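Local atomic coordinates of uncharacterized ACR, COG1565 superfamily (Burkholderia thailandensis, PDB entry 4F3N), a protein that is of unknown function but has a methyltransferase fold that binds S-adenosyl-L-homocysteine, and may methylate protein arginine side chains. Residues A[132-145]-A[203-216]. Numbering follows the deposited sequence.
Sequences ALDASGTRRVMEFG and LPERFEGVVVGNEV. With EDO (1,2-ethanediol), chain D.
Met142 lies across the ring of Phe207 and meets the loop residues Leu203 and Pro204, the latter with its tip. Its CB sits over one ring face, 4.0 Å from the centroid of Phe207, a CH-pi contact; SD stands farther out above the ring in a Met-aromatic contact, 9° off the normal. The chain runs straight through SD and bends only at its last torsion (chi3 -83°), which sets CE end-on against the Pro204 ring, tightly, at 3.5 Å from Pro204 CD. Leu203 crosses Met142 at about a right angle, its CD2 against the sulfur. Farther along, Phe144 offers the edge of its ring to Val216 CB, while Val172 and Phe281 also pack on it. Strands 140-144 and 210-214 run parallel as central neighbours in the mixed seven-stranded sheet of a Rossmann-like methyltransferase. Four backbone bonds join them, from Val210 N to Arg140 O (2.9 Å) through to Phe144 N to Val212 O (3.0 Å). On the opposite sheet face from Met142, the one carrying Val210, helix 118-136 lays Leu133 crosswise over Val210, with CD2 3.7 Å from Val210 CG2 and Ala132 CB touching the same methyl. At the C-terminal ends of the strands, Glu143 extends fully, CG anti to the backbone N (chi1 -178°); Tyr169 OH holds OE1, and two waters donate to OE2. One water links Glu143 OE2 with Phe144 O and Asn214 N, the other with Asn214 ND2. Asn214 is an S-adenosyl-L-homocysteine-binding residue, though that ligand is not bound here; its ND2 donates almost straight to ethanediol O2 at 3.0 Å.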
ATOM      1  N   ALA A 132      17.352   7.030   9.860  1.00  9.43           N
ATOM      2  CA  ALA A 132      17.839   6.353   8.660  1.00  9.58           C
ATOM      3  C   ALA A 132      18.641   7.307   7.779  1.00  9.92           C
ATOM      4  O   ALA A 132      19.675   6.907   7.227  1.00 10.33           O
ATOM      5  CB  ALA A 132      16.675   5.733   7.884  1.00  9.72           C
ATOM      6  N   LEU A 133      18.175   8.563   7.659  1.00  9.58           N
ATOM      7  CA  LEU A 133      18.922   9.600   6.914  1.00 10.17           C
ATOM      8  C   LEU A 133      20.306   9.777   7.555  1.00 11.01           C
ATOM      9  O   LEU A 133      21.309   9.793   6.872  1.00 11.33           O
ATOM     10  CB  LEU A 133      18.160  10.912   6.915  1.00  9.68           C
ATOM     11  CG  LEU A 133      16.907  10.945   6.048  1.00  9.61           C
ATOM     12  CD1 LEU A 133      16.046  12.153   6.418  1.00  9.27           C
ATOM     13  CD2 LEU A 133      17.175  10.906   4.540  1.00  9.52           C
ATOM     14  N   ASP A 134      20.347   9.932   8.873  1.00 11.49           N
ATOM     15  CA  ASP A 134      21.635  10.129   9.565  1.00 13.18           C
ATOM     16  C   ASP A 134      22.563   8.948   9.357  1.00 13.27           C
ATOM     17  O   ASP A 134      23.778   9.108   9.134  1.00 13.56           O
ATOM     18  CB  ASP A 134      21.427  10.231  11.081  1.00 14.76           C
ATOM     19  CG  ASP A 134      20.776  11.550  11.525  1.00 16.11           C
ATOM     20  OD1 ASP A 134      20.847  12.559  10.799  1.00 17.91           O
ATOM     21  OD2 ASP A 134      20.232  11.564  12.650  1.00 18.15           O
ATOM     22  N   ALA A 135      22.019   7.759   9.571  1.00 13.26           N
ATOM     23  CA  ALA A 135      22.810   6.523   9.511  1.00 14.03           C
ATOM     24  C   ALA A 135      23.388   6.262   8.113  1.00 14.70           C
ATOM     25  O   ALA A 135      24.516   5.742   7.998  1.00 15.85           O
ATOM     26  CB  ALA A 135      21.969   5.357   9.984  1.00 13.62           C
ATOM     27  N   SER A 136      22.631   6.607   7.058  1.00 13.58           N
ATOM     28  CA  SER A 136      23.066   6.449   5.683  1.00 13.71           C
ATOM     29  C   SER A 136      23.767   7.668   5.091  1.00 14.08           C
ATOM     30  O   SER A 136      24.259   7.596   3.971  1.00 14.97           O
ATOM     31  CB  SER A 136      21.906   6.053   4.766  1.00 13.09           C
ATOM     32  OG  SER A 136      20.922   7.054   4.724  1.00 12.34           O
ATOM     33  N   GLY A 137      23.805   8.762   5.835  1.00 14.54           N
ATOM     34  CA  GLY A 137      24.390  10.030   5.355  1.00 14.86           C
ATOM     35  C   GLY A 137      23.685  10.581   4.143  1.00 14.74           C
ATOM     36  O   GLY A 137      24.321  11.121   3.243  1.00 16.37           O
ATOM     37  N   THR A 138      22.361  10.500   4.134  1.00 13.47           N
ATOM     38  CA  THR A 138      21.573  10.994   3.015  1.00 12.20           C
ATOM     39  C   THR A 138      20.626  12.100   3.470  1.00 11.87           C
ATOM     40  O   THR A 138      20.472  12.354   4.695  1.00 11.39           O
ATOM     41  CB  THR A 138      20.808   9.844   2.357  1.00 11.84           C
ATOM     42  OG1 THR A 138      19.959   9.231   3.325  1.00 10.76           O
ATOM     43  CG2 THR A 138      21.784   8.794   1.769  1.00 11.98           C
ATOM     44  N   ARG A 139      20.002  12.768   2.496  1.00 11.55           N
ATOM     45  CA  ARG A 139      19.284  14.013   2.773  1.00 11.47           C
ATOM     46  C   ARG A 139      18.068  14.206   1.878  1.00 11.38           C
ATOM     47  O   ARG A 139      17.722  15.330   1.564  1.00 11.45           O
ATOM     48  CB  ARG A 139      20.263  15.213   2.591  1.00 12.06           C
ATOM     49  N   ARG A 140      17.456  13.110   1.410  1.00 11.62           N
ATOM     50  CA  ARG A 140      16.318  13.174   0.513  1.00 11.64           C
ATOM     51  C   ARG A 140      15.283  12.147   0.959  1.00 10.54           C
ATOM     52  O   ARG A 140      15.640  11.102   1.488  1.00 10.08           O
ATOM     53  CB  ARG A 140      16.733  12.858  -0.930  1.00 14.05           C
ATOM     54  CG  ARG A 140      17.650  13.899  -1.570  1.00 17.08           C
ATOM     55  CD  ARG A 140      18.069  13.454  -2.976  1.00 19.56           C
ATOM     56  NE  ARG A 140      18.846  14.500  -3.631  1.00 24.28           N
ATOM     57  CZ  ARG A 140      18.480  15.226  -4.694  1.00 25.44           C
ATOM     58  NH1 ARG A 140      17.339  15.039  -5.340  1.00 27.71           N
ATOM     59  NH2 ARG A 140      19.316  16.148  -5.137  1.00 30.39           N
ATOM     60  N   VAL A 141      14.012  12.483   0.765  1.00  9.72           N
ATOM     61  CA  VAL A 141      12.922  11.543   0.917  1.00  8.81           C
ATOM     62  C   VAL A 141      12.182  11.418  -0.422  1.00  8.98           C
ATOM     63  O   VAL A 141      12.027  12.417  -1.176  1.00  8.78           O
ATOM     64  CB  VAL A 141      11.954  11.995   2.006  1.00  8.52           C
ATOM     65  CG1 VAL A 141      10.662  11.139   1.993  1.00  8.02           C
ATOM     66  CG2 VAL A 141      12.639  11.962   3.381  1.00  8.05           C
ATOM     67  N   MET A 142      11.731  10.211  -0.726  1.00  9.07           N
ATOM     68  CA  MET A 142      10.912   9.949  -1.899  1.00  9.54           C
ATOM     69  C   MET A 142       9.691   9.152  -1.468  1.00  9.50           C
ATOM     70  O   MET A 142       9.812   8.078  -0.883  1.00  8.79           O
ATOM     71  CB  MET A 142      11.680   9.156  -2.992  1.00 11.03           C
ATOM     72  CG  MET A 142      10.750   8.764  -4.123  1.00 11.99           C
ATOM     73  SD  MET A 142      11.570   7.624  -5.253  1.00 17.81           S
ATOM     74  CE  MET A 142      12.308   8.889  -6.066  1.00 13.96           C
ATOM     75  N   GLU A 143       8.508   9.679  -1.743  1.00  8.93           N
ATOM     76  CA  GLU A 143       7.283   8.977  -1.402  1.00  9.44           C
ATOM     77  C   GLU A 143       6.608   8.498  -2.697  1.00 10.37           C
ATOM     78  O   GLU A 143       6.433   9.245  -3.669  1.00  9.87           O
ATOM     79  CB  GLU A 143       6.350   9.871  -0.557  1.00  9.55           C
ATOM     80  CG  GLU A 143       5.115   9.095  -0.167  1.00 10.16           C
ATOM     81  CD  GLU A 143       4.109   9.826   0.676  1.00 10.89           C
ATOM     82  OE1 GLU A 143       4.279  11.018   0.928  1.00 10.95           O
ATOM     83  OE2 GLU A 143       3.129   9.137   1.067  1.00 10.90           O
ATOM     84  N   PHE A 144       6.224   7.232  -2.730  1.00 11.21           N
ATOM     85  CA  PHE A 144       5.523   6.710  -3.911  1.00 12.60           C
ATOM     86  C   PHE A 144       4.050   6.834  -3.641  1.00 13.98           C
ATOM     87  O   PHE A 144       3.600   6.463  -2.569  1.00 13.19           O
ATOM     88  CB  PHE A 144       5.911   5.225  -4.181  1.00 13.76           C
ATOM     89  CG  PHE A 144       5.259   4.648  -5.432  1.00 14.82           C
ATOM     90  CD1 PHE A 144       5.857   4.783  -6.670  1.00 15.25           C
ATOM     91  CD2 PHE A 144       4.000   4.049  -5.363  1.00 15.63           C
ATOM     92  CE1 PHE A 144       5.232   4.279  -7.822  1.00 16.14           C
ATOM     93  CE2 PHE A 144       3.362   3.535  -6.498  1.00 15.65           C
ATOM     94  CZ  PHE A 144       3.972   3.668  -7.740  1.00 15.82           C
ATOM     95  N   GLY A 145       3.314   7.336  -4.659  1.00 14.20           N
ATOM     96  CA  GLY A 145       1.860   7.519  -4.605  1.00 15.20           C
ATOM     97  C   GLY A 145       1.517   8.853  -3.962  1.00 14.73           C
ATOM     98  O   GLY A 145       1.399   9.856  -4.643  1.00 14.71           O
ATOM     99  N   LEU A 203       9.915   6.016 -11.191  1.00 20.34           N
ATOM    100  CA  LEU A 203      11.062   5.865 -10.304  1.00 19.19           C
ATOM    101  C   LEU A 203      12.348   6.211 -11.085  1.00 18.93           C
ATOM    102  O   LEU A 203      12.508   5.804 -12.242  1.00 20.38           O
ATOM    103  CB  LEU A 203      11.151   4.443  -9.757  1.00 18.90           C
ATOM    104  CG  LEU A 203      10.043   3.946  -8.834  1.00 18.42           C
ATOM    105  CD1 LEU A 203      10.163   2.442  -8.596  1.00 18.67           C
ATOM    106  CD2 LEU A 203      10.050   4.716  -7.521  1.00 19.17           C
ATOM    107  N   PRO A 204      13.285   6.942 -10.462  1.00 18.63           N
ATOM    108  CA  PRO A 204      14.612   7.164 -11.076  1.00 18.43           C
ATOM    109  C   PRO A 204      15.461   5.867 -11.065  1.00 18.45           C
ATOM    110  O   PRO A 204      15.095   4.917 -10.371  1.00 18.04           O
ATOM    111  CB  PRO A 204      15.227   8.214 -10.162  1.00 19.10           C
ATOM    112  CG  PRO A 204      14.694   7.842  -8.830  1.00 17.98           C
ATOM    113  CD  PRO A 204      13.254   7.446  -9.074  1.00 17.96           C
ATOM    114  N   GLU A 205      16.553   5.848 -11.830  1.00 18.73           N
ATOM    115  CA  GLU A 205      17.449   4.669 -11.888  1.00 19.05           C
ATOM    116  C   GLU A 205      18.167   4.446 -10.572  1.00 18.80           C
ATOM    117  O   GLU A 205      18.440   3.304 -10.171  1.00 18.80           O
ATOM    118  CB  GLU A 205      18.463   4.843 -13.031  1.00 20.37           C
ATOM    119  N   ARG A 206      18.477   5.543  -9.892  1.00 18.02           N
ATOM    120  CA  ARG A 206      19.227   5.489  -8.646  1.00 17.29           C
ATOM    121  C   ARG A 206      18.693   6.514  -7.679  1.00 15.88           C
ATOM    122  O   ARG A 206      18.220   7.597  -8.072  1.00 16.75           O
ATOM    123  CB  ARG A 206      20.727   5.720  -8.883  1.00 18.35           C
ATOM    124  N   PHE A 207      18.755   6.172  -6.403  1.00 14.74           N
ATOM    125  CA  PHE A 207      18.259   7.054  -5.340  1.00 13.48           C
ATOM    126  C   PHE A 207      19.107   6.882  -4.066  1.00 13.51           C
ATOM    127  O   PHE A 207      19.493   5.748  -3.704  1.00 13.42           O
ATOM    128  CB  PHE A 207      16.775   6.767  -5.040  1.00 12.79           C
ATOM    129  CG  PHE A 207      16.190   7.703  -3.999  1.00 11.97           C
ATOM    130  CD1 PHE A 207      16.036   9.050  -4.289  1.00 11.99           C
ATOM    131  CD2 PHE A 207      15.856   7.261  -2.729  1.00 11.71           C
ATOM    132  CE1 PHE A 207      15.530   9.927  -3.367  1.00 11.68           C
ATOM    133  CE2 PHE A 207      15.357   8.126  -1.773  1.00 11.22           C
ATOM    134  CZ  PHE A 207      15.188   9.473  -2.093  1.00 11.58           C
ATOM    135  N   GLU A 208      19.426   8.012  -3.446  1.00 12.92           N
ATOM    136  CA  GLU A 208      20.097   8.058  -2.155  1.00 13.94           C
ATOM    137  C   GLU A 208      19.225   8.839  -1.190  1.00 12.14           C
ATOM    138  O   GLU A 208      19.053  10.055  -1.321  1.00 12.70           O
ATOM    139  CB  GLU A 208      21.472   8.694  -2.272  1.00 16.00           C
ATOM    140  CG  GLU A 208      22.435   7.881  -3.115  1.00 18.47           C
ATOM    141  CD  GLU A 208      23.853   8.415  -3.073  1.00 22.71           C
ATOM    142  OE1 GLU A 208      24.121   9.359  -2.288  1.00 24.71           O
ATOM    143  OE2 GLU A 208      24.682   7.880  -3.834  1.00 26.29           O
ATOM    144  N   GLY A 209      18.660   8.149  -0.208  1.00 10.76           N
ATOM    145  CA  GLY A 209      17.756   8.780   0.742  1.00  9.77           C
ATOM    146  C   GLY A 209      16.810   7.757   1.303  1.00  9.14           C
ATOM    147  O   GLY A 209      17.113   6.546   1.328  1.00  8.80           O
ATOM    148  N   VAL A 210      15.654   8.225   1.745  1.00  8.47           N
ATOM    149  CA  VAL A 210      14.632   7.366   2.395  1.00  7.81           C
ATOM    150  C   VAL A 210      13.354   7.349   1.537  1.00  7.74           C
ATOM    151  O   VAL A 210      12.789   8.398   1.194  1.00  7.21           O
ATOM    152  CB  VAL A 210      14.285   7.785   3.823  1.00  7.61           C
ATOM    153  CG1 VAL A 210      13.060   7.001   4.306  1.00  7.67           C
ATOM    154  CG2 VAL A 210      15.466   7.592   4.756  1.00  7.71           C
ATOM    155  N   VAL A 211      12.964   6.136   1.162  1.00  7.49           N
ATOM    156  CA  VAL A 211      11.753   5.927   0.365  1.00  8.13           C
ATOM    157  C   VAL A 211      10.638   5.536   1.350  1.00  7.75           C
ATOM    158  O   VAL A 211      10.850   4.784   2.315  1.00  7.60           O
ATOM    159  CB  VAL A 211      11.952   4.801  -0.667  1.00  8.71           C
ATOM    160  CG1 VAL A 211      10.670   4.556  -1.470  1.00  9.16           C
ATOM    161  CG2 VAL A 211      13.204   5.076  -1.510  1.00  9.54           C
ATOM    162  N   VAL A 212       9.464   6.093   1.104  1.00  8.20           N
ATOM    163  CA  VAL A 212       8.244   5.838   1.927  1.00  8.26           C
ATOM    164  C   VAL A 212       7.097   5.346   1.018  1.00  8.61           C
ATOM    165  O   VAL A 212       6.785   5.958  -0.017  1.00  8.45           O
ATOM    166  CB  VAL A 212       7.793   7.068   2.711  1.00  8.12           C
ATOM    167  CG1 VAL A 212       6.490   6.739   3.487  1.00  8.48           C
ATOM    168  CG2 VAL A 212       8.865   7.538   3.692  1.00  8.21           C
ATOM    169  N   GLY A 213       6.513   4.183   1.334  1.00  8.79           N
ATOM    170  CA  GLY A 213       5.365   3.663   0.589  1.00  9.00           C
ATOM    171  C   GLY A 213       4.282   3.323   1.597  1.00  9.31           C
ATOM    172  O   GLY A 213       4.309   2.252   2.188  1.00  9.31           O
ATOM    173  N   ASN A 214       3.346   4.249   1.806  1.00  9.54           N
ATOM    174  CA  ASN A 214       2.302   4.105   2.781  1.00  9.62           C
ATOM    175  C   ASN A 214       0.984   3.686   2.142  1.00  9.13           C
ATOM    176  O   ASN A 214       0.423   4.460   1.380  1.00  8.61           O
ATOM    177  CB  ASN A 214       2.137   5.473   3.402  1.00 10.31           C
ATOM    178  CG  ASN A 214       1.122   5.499   4.466  1.00 11.05           C
ATOM    179  OD1 ASN A 214       1.009   4.575   5.283  1.00 12.52           O
ATOM    180  ND2 ASN A 214       0.381   6.656   4.520  1.00 12.42           N
ATOM    181  N   GLU A 215       0.508   2.480   2.439  1.00  9.55           N
ATOM    182  CA  GLU A 215      -0.664   1.936   1.777  1.00  9.74           C
ATOM    183  C   GLU A 215      -0.621   2.016   0.250  1.00 10.02           C
ATOM    184  O   GLU A 215      -1.635   2.362  -0.391  1.00 10.01           O
ATOM    185  CB  GLU A 215      -1.912   2.624   2.357  1.00 10.47           C
ATOM    186  CG  GLU A 215      -2.223   2.074   3.723  1.00 11.33           C
ATOM    187  CD  GLU A 215      -3.544   2.583   4.266  1.00 12.55           C
ATOM    188  OE1 GLU A 215      -4.553   2.191   3.718  1.00 13.33           O
ATOM    189  OE2 GLU A 215      -3.507   3.426   5.162  1.00 15.79           O
ATOM    190  N   VAL A 216       0.532   1.694  -0.337  1.00  9.61           N
ATOM    191  CA  VAL A 216       0.631   1.609  -1.776  1.00  9.89           C
ATOM    192  C   VAL A 216       0.727   0.180  -2.280  1.00  9.57           C
ATOM    193  O   VAL A 216       0.203  -0.103  -3.375  1.00 10.18           O
ATOM    194  CB  VAL A 216       1.777   2.483  -2.360  1.00 10.31           C
ATOM    195  CG1 VAL A 216       1.528   3.958  -2.021  1.00 11.11           C
ATOM    196  CG2 VAL A 216       3.127   2.089  -1.846  1.00 10.42           C
TER
HETATM  197  C1  EDO D 503      -2.109   7.544   9.071  1.00 16.13           C
HETATM  198  O1  EDO D 503      -2.621   6.244   9.205  1.00 15.44           O
HETATM  199  C2  EDO D 503      -1.004   7.492   8.040  1.00 16.51           C
HETATM  200  O2  EDO D 503      -1.521   7.291   6.716  1.00 16.38           O
HETATM  201  O   HOH W   1      20.600  12.072  -0.223  1.00 17.24           O
HETATM  202  O   HOH W   2       0.665   8.656   2.018  1.00  9.79           O
HETATM  203  O   HOH W   3       3.044   6.482   0.194  1.00 14.50           O